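Local coordinates for hypothetical protein (Bacteroides thetaiotaomicron, PDB 2OMK) that probably transfers a pyrophosphate group from ATP to thiamine, yielding the cofactor thiamine diphosphate, at residues 127-132 against 155-160; 138-143 against 224-229; 179-184 against 217-222; 189-192 against 197-200. The protein carries 1 engineered substitution. One frame throughout, in Å; residues are numbered along the deposited sequence.

Contact 1 (127-132 against 155-160)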
loop_
_atom_site.group_PDB
_atom_site.type_symbol
_atom_site.label_atom_id
_atom_site.label_comp_id
_atom_site.label_asym_id
_atom_site.label_seq_id
_atom_site.Cartn_x
_atom_site.Cartn_y
_atom_site.Cartn_z
ATOM N N GLY A 127 -0.105 11.526 4.977
ATOM C CA GLY A 127 -0.876 10.632 5.830
ATOM C C GLY A 127 -1.871 9.743 5.101
ATOM O O GLY A 127 -2.895 9.388 5.672
ATOM N N ALA A 128 -1.587 9.389 3.844
ATOM C CA ALA A 128 -2.536 8.606 3.027
ATOM C C ALA A 128 -2.436 7.090 3.239
ATOM O O ALA A 128 -3.330 6.333 2.842
ATOM C CB ALA A 128 -2.372 8.948 1.531
ATOM N N THR A 129 -1.344 6.645 3.854
ATOM C CA THR A 129 -1.072 5.212 3.975
ATOM C C THR A 129 -0.795 4.810 5.430
ATOM O O THR A 129 -0.683 5.663 6.308
ATOM C CB THR A 129 0.144 4.793 3.098
ATOM O OG1 THR A 129 1.343 5.359 3.649
ATOM C CG2 THR A 129 -0.020 5.286 1.639
ATOM N N GLY A 130 -0.704 3.502 5.670
ATOM C CA GLY A 130 -0.211 2.980 6.948
ATOM C C GLY A 130 -1.230 2.434 7.937
ATOM O O GLY A 130 -0.852 1.928 9.000
ATOM N N LYS A 131 -2.515 2.549 7.617
ATOM C CA LYS A 131 -3.550 1.897 8.407
ATOM C C LYS A 131 -4.146 0.760 7.569
ATOM O O LYS A 131 -3.387 -0.018 6.980
ATOM C CB LYS A 131 -4.592 2.912 8.907
ATOM C CG LYS A 131 -4.037 3.854 9.986
ATOM C CD LYS A 131 -5.081 4.851 10.485
ATOM C CE LYS A 131 -4.590 5.568 11.729
ATOM N NZ LYS A 131 -5.639 6.453 12.301
ATOM N N ARG A 132 -5.472 0.648 7.502
ATOM C CA ARG A 132 -6.113 -0.407 6.702
ATOM C C ARG A 132 -5.542 -0.460 5.290
ATOM O O ARG A 132 -5.524 0.553 4.598
ATOM C CB ARG A 132 -7.621 -0.167 6.620
ATOM C CG ARG A 132 -8.384 -0.787 7.750
ATOM C CD ARG A 132 -9.842 -0.458 7.635
ATOM N NE ARG A 132 -10.461 -1.004 6.427
ATOM C CZ ARG A 132 -11.768 -0.946 6.196
ATOM N NH1 ARG A 132 -12.561 -0.367 7.091
ATOM N NH2 ARG A 132 -12.279 -1.452 5.084
ATOM N N THR A 155 1.651 12.020 -3.607
ATOM C CA THR A 155 1.427 11.510 -2.271
ATOM C C THR A 155 2.791 11.301 -1.634
ATOM O O THR A 155 3.647 10.607 -2.191
ATOM C CB THR A 155 0.560 10.233 -2.281
ATOM O OG1 THR A 155 -0.775 10.590 -2.668
ATOM C CG2 THR A 155 0.517 9.599 -0.906
ATOM N N VAL A 156 2.981 11.898 -0.462
ATOM C CA VAL A 156 4.285 11.901 0.192
ATOM C C VAL A 156 4.174 11.091 1.482
ATOM O O VAL A 156 3.408 11.451 2.382
ATOM C CB VAL A 156 4.766 13.354 0.443
ATOM C CG1 VAL A 156 6.083 13.375 1.226
ATOM C CG2 VAL A 156 4.937 14.113 -0.903
ATOM N N THR A 157 4.898 9.975 1.547
ATOM C CA THR A 157 4.764 9.027 2.672
ATOM C C THR A 157 5.950 9.127 3.623
ATOM O O THR A 157 6.818 9.982 3.444
ATOM C CB THR A 157 4.582 7.555 2.194
ATOM O OG1 THR A 157 5.860 6.960 1.915
ATOM C CG2 THR A 157 3.691 7.485 0.950
ATOM N N ASP A 158 5.992 8.254 4.628
ATOM C CA ASP A 158 7.170 8.167 5.509
ATOM C C ASP A 158 8.399 7.554 4.823
ATOM O O ASP A 158 9.490 7.529 5.409
ATOM C CB ASP A 158 6.844 7.348 6.762
ATOM C CG ASP A 158 6.003 8.116 7.765
ATOM O OD1 ASP A 158 5.729 9.319 7.563
ATOM O OD2 ASP A 158 5.640 7.501 8.786
ATOM N N TYR A 159 8.231 7.063 3.591
ATOM C CA TYR A 159 9.275 6.270 2.935
ATOM C C TYR A 159 9.634 6.720 1.516
ATOM O O TYR A 159 10.687 6.362 0.996
ATOM C CB TYR A 159 8.872 4.788 2.916
ATOM C CG TYR A 159 8.625 4.242 4.302
ATOM C CD1 TYR A 159 7.329 4.187 4.825
ATOM C CD2 TYR A 159 9.687 3.836 5.108
ATOM C CE1 TYR A 159 7.097 3.710 6.110
ATOM C CE2 TYR A 159 9.465 3.362 6.402
ATOM C CZ TYR A 159 8.168 3.304 6.889
ATOM O OH TYR A 159 7.946 2.827 8.157
ATOM N N GLY A 160 8.758 7.495 0.895
ATOM C CA GLY A 160 9.015 7.994 -0.443
ATOM C C GLY A 160 7.840 8.777 -0.973
ATOM O O GLY A 160 6.915 9.110 -0.221
HETATM O O HOH W 1 2.744 11.354 5.014
HETATM O O HOH W 2 0.854 9.798 2.389
#
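Ala128 and Thr129 meet Thr155 and Thr157 where the neighbouring parallel strands 122-126 and 152-156 end; helix 133-148 joins these strands in a beta-alpha-beta crossover. Between the backbones of the two segments the polar link runs through water. One molecule accepts from Gly127 N and donates to Val156 O at 2.7 Å; a second accepts from Ala128 N and donates to the same Val156 O. This carbonyl receives two waters just beyond the point where the strands are bonded directly, between Val156 and Ile125. Gly127 suits the turn out of the strand, since its positive phi of 64° is easy for a residue without a side chain.

Side-chain contact is slight and made by small groups. The one methyl pair is Ala128 CB and Thr155 CG2, 3.8 Å apart. Thr129 and Thr157 cross at about a right angle, the hydroxyl OG1 of Thr129 lying 4.2 Å from Thr157 CG2.

Thr129 OG1 and Thr157 OG1 are hydrogen-bonded to the two carboxylate oxygens of Glu133 of the second subunit, so one acidic side chain bridges both segments across the dimer interface. In Thr157 the hydroxyl stands between the backbone N and the carbonyl carbon (chi1 84°), where it can face the chain that follows: Tyr159 N donates to Thr157 OG1 at 2.9 Å, forming an ST turn, and Gly160 N donates to the same oxygen at 3.1 Å.

Contact 2 (138-143 against 224-229); sequences GNISLL and EYLVFL
Leu226 alone carries the strand's side of this contact, meeting Ile140 and Leu143 of the helix. Before it in segment 224-229, Tyr225 turns to the other side of the strand and packs on Ile219.

Leu226 then brings its forked end to the helix. CG lies anti to the backbone N (chi1 -172°), setting one methyl against each of the two helix residues. CD2 presses on Ile140 CG2 at 3.4 Å, tighter than usual for two carbons, while CD1 meets Leu143 CD1 at 4.0 Å. Both helix side chains cross that of Leu226 at about a right angle, and being three positions apart they project from one side of the helix. Branched aliphatic residues suit this buried junction.

Val227 returns to the Ile219 side, and Phe228 sets its ring against that of Phe162. Phe162 also touches Ile140, Leu143 and Leu226, adding to the apolar cluster, to which Trp204 of the second subunit contributes over Ile140. The helix that follows strand 122-126, in the catalytic alpha/beta part, thus packs on a strand of the C-terminal beta sandwich, an arrangement consistent with the two-domain fold of thiamin pyrophosphokinases.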
loop_
_atom_site.group_PDB
_atom_site.type_symbol
_atom_site.label_atom_id
_atom_site.label_comp_id
_atom_site.label_asym_id
_atom_site.label_seq_id
_atom_site.Cartn_x
_atom_site.Cartn_y
_atom_site.Cartn_z
ATOM N N GLY A 138 -6.540 1.820 -2.275
ATOM C CA GLY A 138 -7.472 2.773 -2.898
ATOM C C GLY A 138 -6.905 4.181 -3.014
ATOM O O GLY A 138 -6.905 4.777 -4.105
ATOM N N ASN A 139 -6.391 4.706 -1.902
ATOM C CA ASN A 139 -5.838 6.057 -1.874
ATOM C C ASN A 139 -4.714 6.273 -2.884
ATOM O O ASN A 139 -4.657 7.317 -3.530
ATOM C CB ASN A 139 -5.352 6.427 -0.468
ATOM C CG ASN A 139 -6.498 6.677 0.515
ATOM O OD1 ASN A 139 -7.671 6.718 0.138
ATOM N ND2 ASN A 139 -6.149 6.838 1.787
ATOM N N ILE A 140 -3.824 5.293 -3.002
ATOM C CA ILE A 140 -2.697 5.371 -3.931
ATOM C C ILE A 140 -3.194 5.355 -5.373
ATOM O O ILE A 140 -2.798 6.195 -6.188
ATOM C CB ILE A 140 -1.670 4.235 -3.693
ATOM C CG1 ILE A 140 -0.893 4.470 -2.390
ATOM C CG2 ILE A 140 -0.672 4.147 -4.851
ATOM C CD1 ILE A 140 -0.084 3.224 -1.924
ATOM N N SER A 141 -4.086 4.416 -5.675
ATOM C CA SER A 141 -4.582 4.250 -7.039
ATOM C C SER A 141 -5.353 5.477 -7.541
ATOM O O SER A 141 -5.400 5.740 -8.747
ATOM C CB SER A 141 -5.438 2.991 -7.137
ATOM O OG SER A 141 -6.735 3.198 -6.608
ATOM N N LEU A 142 -5.941 6.224 -6.613
ATOM C CA LEU A 142 -6.723 7.417 -6.958
ATOM C C LEU A 142 -5.897 8.535 -7.578
ATOM O O LEU A 142 -6.432 9.392 -8.300
ATOM C CB LEU A 142 -7.503 7.916 -5.735
ATOM C CG LEU A 142 -8.774 7.102 -5.451
ATOM C CD1 LEU A 142 -9.243 7.308 -3.996
ATOM C CD2 LEU A 142 -9.885 7.454 -6.435
ATOM N N LEU A 143 -4.591 8.520 -7.312
ATOM C CA LEU A 143 -3.672 9.506 -7.894
ATOM C C LEU A 143 -3.786 9.577 -9.417
ATOM O O LEU A 143 -3.715 10.654 -10.001
ATOM C CB LEU A 143 -2.227 9.199 -7.496
ATOM C CG LEU A 143 -1.855 9.515 -6.040
ATOM C CD1 LEU A 143 -0.477 8.939 -5.715
ATOM C CD2 LEU A 143 -1.867 11.020 -5.776
ATOM N N GLU A 224 -0.912 5.444 -18.729
ATOM C CA GLU A 224 -0.788 5.932 -17.359
ATOM C C GLU A 224 -0.009 4.955 -16.506
ATOM O O GLU A 224 -0.117 3.739 -16.673
ATOM C CB GLU A 224 -2.179 6.162 -16.761
ATOM C CG GLU A 224 -2.825 7.497 -17.171
ATOM C CD GLU A 224 -3.549 7.446 -18.507
ATOM O OE1 GLU A 224 -4.402 6.551 -18.697
ATOM O OE2 GLU A 224 -3.281 8.320 -19.362
ATOM N N TYR A 225 0.787 5.496 -15.596
ATOM C CA TYR A 225 1.502 4.674 -14.641
ATOM C C TYR A 225 1.790 5.482 -13.399
ATOM O O TYR A 225 1.492 6.676 -13.330
ATOM C CB TYR A 225 2.801 4.112 -15.238
ATOM C CG TYR A 225 3.743 5.133 -15.849
ATOM C CD1 TYR A 225 4.938 5.477 -15.216
ATOM C CD2 TYR A 225 3.445 5.745 -17.071
ATOM C CE1 TYR A 225 5.814 6.408 -15.786
ATOM C CE2 TYR A 225 4.307 6.670 -17.640
ATOM C CZ TYR A 225 5.495 6.988 -17.006
ATOM O OH TYR A 225 6.342 7.907 -17.587
ATOM N N LEU A 226 2.365 4.813 -12.417
ATOM C CA LEU A 226 2.682 5.437 -11.153
ATOM C C LEU A 226 4.151 5.152 -10.855
ATOM O O LEU A 226 4.627 4.029 -11.063
ATOM C CB LEU A 226 1.782 4.821 -10.096
ATOM C CG LEU A 226 1.681 5.311 -8.661
ATOM C CD1 LEU A 226 1.147 6.734 -8.601
ATOM C CD2 LEU A 226 0.735 4.362 -7.961
ATOM N N VAL A 227 4.866 6.172 -10.394
ATOM C CA VAL A 227 6.264 6.026 -9.988
ATOM C C VAL A 227 6.366 6.253 -8.479
ATOM O O VAL A 227 5.803 7.215 -7.959
ATOM C CB VAL A 227 7.199 6.994 -10.764
ATOM C CG1 VAL A 227 8.633 6.919 -10.247
ATOM C CG2 VAL A 227 7.173 6.671 -12.271
ATOM N N PHE A 228 7.045 5.342 -7.789
ATOM C CA PHE A 228 7.386 5.538 -6.377
ATOM C C PHE A 228 8.894 5.724 -6.259
ATOM O O PHE A 228 9.681 4.874 -6.695
ATOM C CB PHE A 228 6.909 4.359 -5.516
ATOM C CG PHE A 228 7.276 4.478 -4.056
ATOM C CD1 PHE A 228 6.428 5.135 -3.163
ATOM C CD2 PHE A 228 8.466 3.917 -3.570
ATOM C CE1 PHE A 228 6.752 5.242 -1.800
ATOM C CE2 PHE A 228 8.805 4.025 -2.218
ATOM C CZ PHE A 228 7.935 4.682 -1.326
ATOM N N LEU A 229 9.292 6.851 -5.689
ATOM C CA LEU A 229 10.696 7.134 -5.462
ATOM C C LEU A 229 10.960 7.094 -3.967
ATOM O O LEU A 229 10.365 7.869 -3.205
ATOM C CB LEU A 229 11.049 8.511 -6.017
ATOM C CG LEU A 229 10.678 8.696 -7.489
ATOM C CD1 LEU A 229 10.656 10.166 -7.833
ATOM C CD2 LEU A 229 11.647 7.949 -8.370
#

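Contact 3 (179-184 against 217-222); sequences VSIINF and FTIHCT
Phe217 and Val179 approach from opposite directions across the interior between two sheets. CB of Phe217 packs on the carbonyl O of Glu192 and already points at the facing strand; CG, between the backbone N and the carbonyl carbon (chi1 65°), places the ring end at Val179. Farther out, CE1 lies 4.1 Å from Val179 CG1 and CE2 lies 3.8 Å from Val179 CG2. The tip, CZ, fits between the two methyls, 3.7 Å from CG1 of Val179. Ile219 CD1 lies in the ring plane at its edge. The fork of a beta-branched valine thus receives the end of a flat ring. With an alanine in place of Val179, both methyls would be gone, and the end of the Phe217 ring would probably face a gap and be held less firmly.

Two residues along, Ile181 and Ile219 reach toward each other tip to tip, their CD1 atoms 3.7 Å apart; long aliphatic chains suit this place, the CA atoms of Ile181 and Ile219 being 9.6 Å apart. Leu229 of strand 224-230, beside strand 178-183, touches both Val179 and Phe217. Strand 216-221 lies between 169-172 and 189-192, the Phe217 ring meeting that of Phe171, so the contact joins the two sheets of a beta sandwich.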
loop_
_atom_site.group_PDB
_atom_site.type_symbol
_atom_site.label_atom_id
_atom_site.label_comp_id
_atom_site.label_asym_id
_atom_site.label_seq_id
_atom_site.Cartn_x
_atom_site.Cartn_y
_atom_site.Cartn_z
ATOM N N VAL A 179 13.640 3.013 -7.352
ATOM C CA VAL A 179 12.551 3.520 -8.176
ATOM C C VAL A 179 11.636 2.353 -8.504
ATOM O O VAL A 179 12.082 1.316 -9.016
ATOM C CB VAL A 179 13.095 4.130 -9.505
ATOM C CG1 VAL A 179 11.953 4.567 -10.427
ATOM C CG2 VAL A 179 14.050 5.298 -9.232
ATOM N N SER A 180 10.355 2.513 -8.202
ATOM C CA SER A 180 9.380 1.470 -8.480
ATOM C C SER A 180 8.342 2.018 -9.441
ATOM O O SER A 180 7.862 3.148 -9.285
ATOM C CB SER A 180 8.732 0.994 -7.178
ATOM O OG SER A 180 9.672 0.305 -6.369
ATOM N N ILE A 181 8.001 1.219 -10.446
ATOM C CA ILE A 181 7.054 1.631 -11.467
ATOM C C ILE A 181 5.865 0.680 -11.417
ATOM O O ILE A 181 6.033 -0.539 -11.508
ATOM C CB ILE A 181 7.707 1.615 -12.874
ATOM C CG1 ILE A 181 8.866 2.616 -12.923
ATOM C CG2 ILE A 181 6.660 1.889 -13.976
ATOM C CD1 ILE A 181 9.893 2.324 -13.980
ATOM N N ILE A 182 4.677 1.244 -11.236
ATOM C CA ILE A 182 3.440 0.464 -11.222
ATOM C C ILE A 182 2.626 0.846 -12.440
ATOM O O ILE A 182 2.330 2.027 -12.662
ATOM C CB ILE A 182 2.578 0.695 -9.944
ATOM C CG1 ILE A 182 3.421 0.664 -8.654
ATOM C CG2 ILE A 182 1.417 -0.327 -9.897
ATOM C CD1 ILE A 182 4.137 -0.650 -8.379
ATOM N N ASN A 183 2.270 -0.157 -13.233
ATOM C CA ASN A 183 1.607 0.082 -14.497
ATOM C C ASN A 183 0.096 0.194 -14.355
ATOM O O ASN A 183 -0.545 -0.605 -13.670
ATOM C CB ASN A 183 1.982 -0.994 -15.522
ATOM C CG ASN A 183 1.726 -0.548 -16.955
ATOM O OD1 ASN A 183 1.463 0.633 -17.222
ATOM N ND2 ASN A 183 1.814 -1.487 -17.887
ATOM N N PHE A 184 -0.456 1.222 -14.985
ATOM C CA PHE A 184 -1.892 1.424 -15.018
ATOM C C PHE A 184 -2.363 1.467 -16.473
ATOM O O PHE A 184 -3.063 2.384 -16.892
ATOM C CB PHE A 184 -2.280 2.684 -14.224
ATOM C CG PHE A 184 -2.210 2.496 -12.730
ATOM C CD1 PHE A 184 -0.998 2.618 -12.054
ATOM C CD2 PHE A 184 -3.352 2.182 -12.000
ATOM C CE1 PHE A 184 -0.921 2.431 -10.674
ATOM C CE2 PHE A 184 -3.283 2.000 -10.610
ATOM C CZ PHE A 184 -2.065 2.126 -9.949
ATOM N N PHE A 217 16.586 10.180 -14.941
ATOM C CA PHE A 217 16.110 9.080 -15.780
ATOM C C PHE A 217 14.849 9.488 -16.516
ATOM O O PHE A 217 14.163 10.422 -16.106
ATOM C CB PHE A 217 15.930 7.768 -14.987
ATOM C CG PHE A 217 14.849 7.814 -13.931
ATOM C CD1 PHE A 217 13.551 7.406 -14.233
ATOM C CD2 PHE A 217 15.143 8.209 -12.626
ATOM C CE1 PHE A 217 12.544 7.424 -13.263
ATOM C CE2 PHE A 217 14.143 8.227 -11.640
ATOM C CZ PHE A 217 12.840 7.838 -11.967
ATOM N N THR A 218 14.561 8.805 -17.620
ATOM C CA THR A 218 13.395 9.124 -18.430
ATOM C C THR A 218 12.644 7.849 -18.754
ATOM O O THR A 218 13.246 6.865 -19.183
ATOM C CB THR A 218 13.785 9.856 -19.743
ATOM O OG1 THR A 218 14.454 11.088 -19.436
ATOM C CG2 THR A 218 12.553 10.154 -20.596
ATOM N N ILE A 219 11.333 7.874 -18.533
ATOM C CA ILE A 219 10.462 6.754 -18.877
ATOM C C ILE A 219 9.625 7.171 -20.077
ATOM O O ILE A 219 9.058 8.269 -20.091
ATOM C CB ILE A 219 9.540 6.340 -17.692
ATOM C CG1 ILE A 219 10.382 5.885 -16.488
ATOM C CG2 ILE A 219 8.526 5.248 -18.134
ATOM C CD1 ILE A 219 9.599 5.773 -15.196
ATOM N N HIS A 220 9.593 6.303 -21.090
ATOM C CA HIS A 220 8.804 6.519 -22.302
ATOM C C HIS A 220 7.700 5.482 -22.379
ATOM O O HIS A 220 7.925 4.303 -22.088
ATOM C CB HIS A 220 9.661 6.370 -23.564
ATOM C CG HIS A 220 10.895 7.217 -23.577
ATOM N ND1 HIS A 220 10.921 8.487 -24.112
ATOM C CD2 HIS A 220 12.153 6.963 -23.146
ATOM C CE1 HIS A 220 12.141 8.983 -24.000
ATOM N NE2 HIS A 220 12.907 8.078 -23.416
ATOM N N CYS A 221 6.518 5.920 -22.799
ATOM C CA CYS A 221 5.392 5.021 -23.049
ATOM C C CYS A 221 4.191 5.799 -23.551
ATOM O O CYS A 221 4.247 7.022 -23.714
ATOM C CB CYS A 221 4.989 4.274 -21.771
ATOM S SG CYS A 221 4.234 5.344 -20.521
ATOM N N THR A 222 3.109 5.069 -23.795
ATOM C CA THR A 222 1.795 5.655 -23.982
ATOM C C THR A 222 0.885 5.089 -22.912
ATOM O O THR A 222 0.750 3.877 -22.788
ATOM C CB THR A 222 1.210 5.315 -25.369
ATOM O OG1 THR A 222 2.134 5.723 -26.381
ATOM C CG2 THR A 222 -0.119 6.032 -25.584
#

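Contact 4 (189-192 against 197-200)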
loop_
_atom_site.group_PDB
_atom_site.type_symbol
_atom_site.label_atom_id
_atom_site.label_comp_id
_atom_site.label_asym_id
_atom_site.label_seq_id
_atom_site.Cartn_x
_atom_site.Cartn_y
_atom_site.Cartn_z
ATOM N N LEU A 189 6.603 0.517 -22.545
ATOM C CA LEU A 189 7.460 1.038 -21.476
ATOM C C LEU A 189 8.928 0.784 -21.770
ATOM O O LEU A 189 9.345 -0.357 -21.994
ATOM C CB LEU A 189 7.075 0.458 -20.103
ATOM C CG LEU A 189 5.886 1.102 -19.379
ATOM C CD1 LEU A 189 5.404 0.230 -18.228
ATOM C CD2 LEU A 189 6.209 2.510 -18.860
ATOM N N LYS A 190 9.697 1.868 -21.793
ATOM C CA LYS A 190 11.149 1.793 -21.897
ATOM C C LYS A 190 11.757 2.988 -21.188
ATOM O O LYS A 190 11.139 4.056 -21.089
ATOM C CB LYS A 190 11.616 1.739 -23.358
ATOM C CG LYS A 190 11.327 2.981 -24.182
ATOM C CD LYS A 190 11.880 2.843 -25.602
ATOM C CE LYS A 190 11.614 4.097 -26.438
ATOM N NZ LYS A 190 12.003 3.901 -27.869
ATOM N N ALA A 191 12.970 2.804 -20.699
ATOM C CA ALA A 191 13.621 3.839 -19.930
ATOM C C ALA A 191 15.089 3.968 -20.273
ATOM O O ALA A 191 15.721 3.014 -20.757
ATOM C CB ALA A 191 13.448 3.565 -18.440
ATOM N N GLU A 192 15.609 5.170 -20.022
ATOM C CA GLU A 192 17.031 5.438 -19.982
ATOM C C GLU A 192 17.333 5.909 -18.564
ATOM O O GLU A 192 16.559 6.677 -17.984
ATOM C CB GLU A 192 17.410 6.543 -20.970
ATOM C CG GLU A 192 17.247 6.163 -22.440
ATOM C CD GLU A 192 15.856 6.449 -22.968
ATOM O OE1 GLU A 192 15.376 7.592 -22.801
ATOM O OE2 GLU A 192 15.243 5.530 -23.558
ATOM N N PRO A 197 16.079 -2.771 -17.549
ATOM C CA PRO A 197 15.168 -2.463 -18.638
ATOM C C PRO A 197 13.724 -2.716 -18.231
ATOM O O PRO A 197 13.440 -3.653 -17.468
ATOM C CB PRO A 197 15.584 -3.454 -19.737
ATOM C CG PRO A 197 16.996 -3.741 -19.450
ATOM C CD PRO A 197 17.076 -3.777 -17.948
ATOM N N LEU A 198 12.823 -1.878 -18.726
ATOM C CA LEU A 198 11.407 -2.029 -18.419
ATOM C C LEU A 198 10.735 -3.032 -19.346
ATOM O O LEU A 198 11.266 -3.364 -20.411
ATOM C CB LEU A 198 10.692 -0.679 -18.506
ATOM C CG LEU A 198 11.247 0.488 -17.686
ATOM C CD1 LEU A 198 10.242 1.629 -17.693
ATOM C CD2 LEU A 198 11.573 0.055 -16.255
ATOM N N SER A 199 9.583 -3.526 -18.906
ATOM C CA SER A 199 8.667 -4.309 -19.725
ATOM C C SER A 199 7.257 -3.786 -19.453
ATOM O O SER A 199 7.062 -2.940 -18.569
ATOM C CB SER A 199 8.787 -5.803 -19.412
ATOM O OG SER A 199 8.375 -6.097 -18.082
ATOM N N ASP A 200 6.272 -4.255 -20.214
ATOM C CA ASP A 200 4.892 -3.815 -19.993
ATOM C C ASP A 200 4.286 -4.595 -18.823
ATOM O O ASP A 200 3.575 -5.594 -19.015
ATOM C CB ASP A 200 4.054 -3.932 -21.278
ATOM C CG ASP A 200 4.404 -2.859 -22.305
ATOM O OD1 ASP A 200 5.312 -2.038 -22.039
ATOM O OD2 ASP A 200 3.769 -2.832 -23.381
HETATM O O HOH W 3 8.120 -2.728 -22.532
HETATM O O HOH W 4 12.014 -1.744 -22.458
HETATM O O HOH W 5 13.868 0.025 -20.566
#
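Leu189 meets Asp200 and Leu198 with both backbone and side chain, the segments running antiparallel. Leu189 and Asp200 cross obliquely. The carboxylate is turned so that OD1 presents its syn lone pair to Leu189 N, 2.9 Å away with an N-H...O angle of 157°. OD2 accepts from Gly188 N, so two successive amides hold the two oxygens and fix the rotation of the group; aspartate's short side chain suits a carboxylate held this near the strand backbone. The Leu189 side chain reaches past it, CD1 coming 3.6 Å from the carbonyl O of Ser199.

Leu198 points at the strand between Leu189 and Ala191. Its CB lies 4.1 Å from Leu189 CB, and because CG is anti to the carbonyl carbon (chi1 -54°), CD1 is brought to 3.8 Å from Ala191 CB. The small alanine lets the leucine lie close to the backbone, CD1 being 4.0 Å from Lys190 C. Leu198 also touches Ile181 and Ile219 of the facing strands. An alanine instead of Leu198 would probably cost Ala191 CB its contact with CD1 and open a gap beside these two isoleucines.

Waters bridge the backbones. One donates to Leu189 O and Asp200 OD1, another to Leu189 O and Leu198 O, and a third accepts from Ala191 N and, at 2.8 Å, from Leu198 N. Strand 189-192 is the outermost of its sheet within the chain, and the arrangement is that of a loop lying along a sandwich's edge strand, bonded mainly through water, with a leucine turned in toward the interior between the sheets.

Overall arrangement
From the N terminus, the chain passes the first parallel strands before reaching 127-132. Contact 1 closes a short loop around helix 133-148 and joins the ends of two parallel strands. Contact 2 starts from that helix, within the first loop, and ends on strand 224-230 near the C terminus, so contacts 1 and 2 cross. The long loop of contact 2 encloses contact 3, which pairs the two sheets of the sandwich, and contact 3 in turn encloses contact 4, the shortest closure, at the sandwich edge. Contacts 2 and 3 share backbone pairing between strands 224-230 and 178-183. The series leads from the alpha/beta layer outward, and contacts 1 to 3 also touch the second subunit.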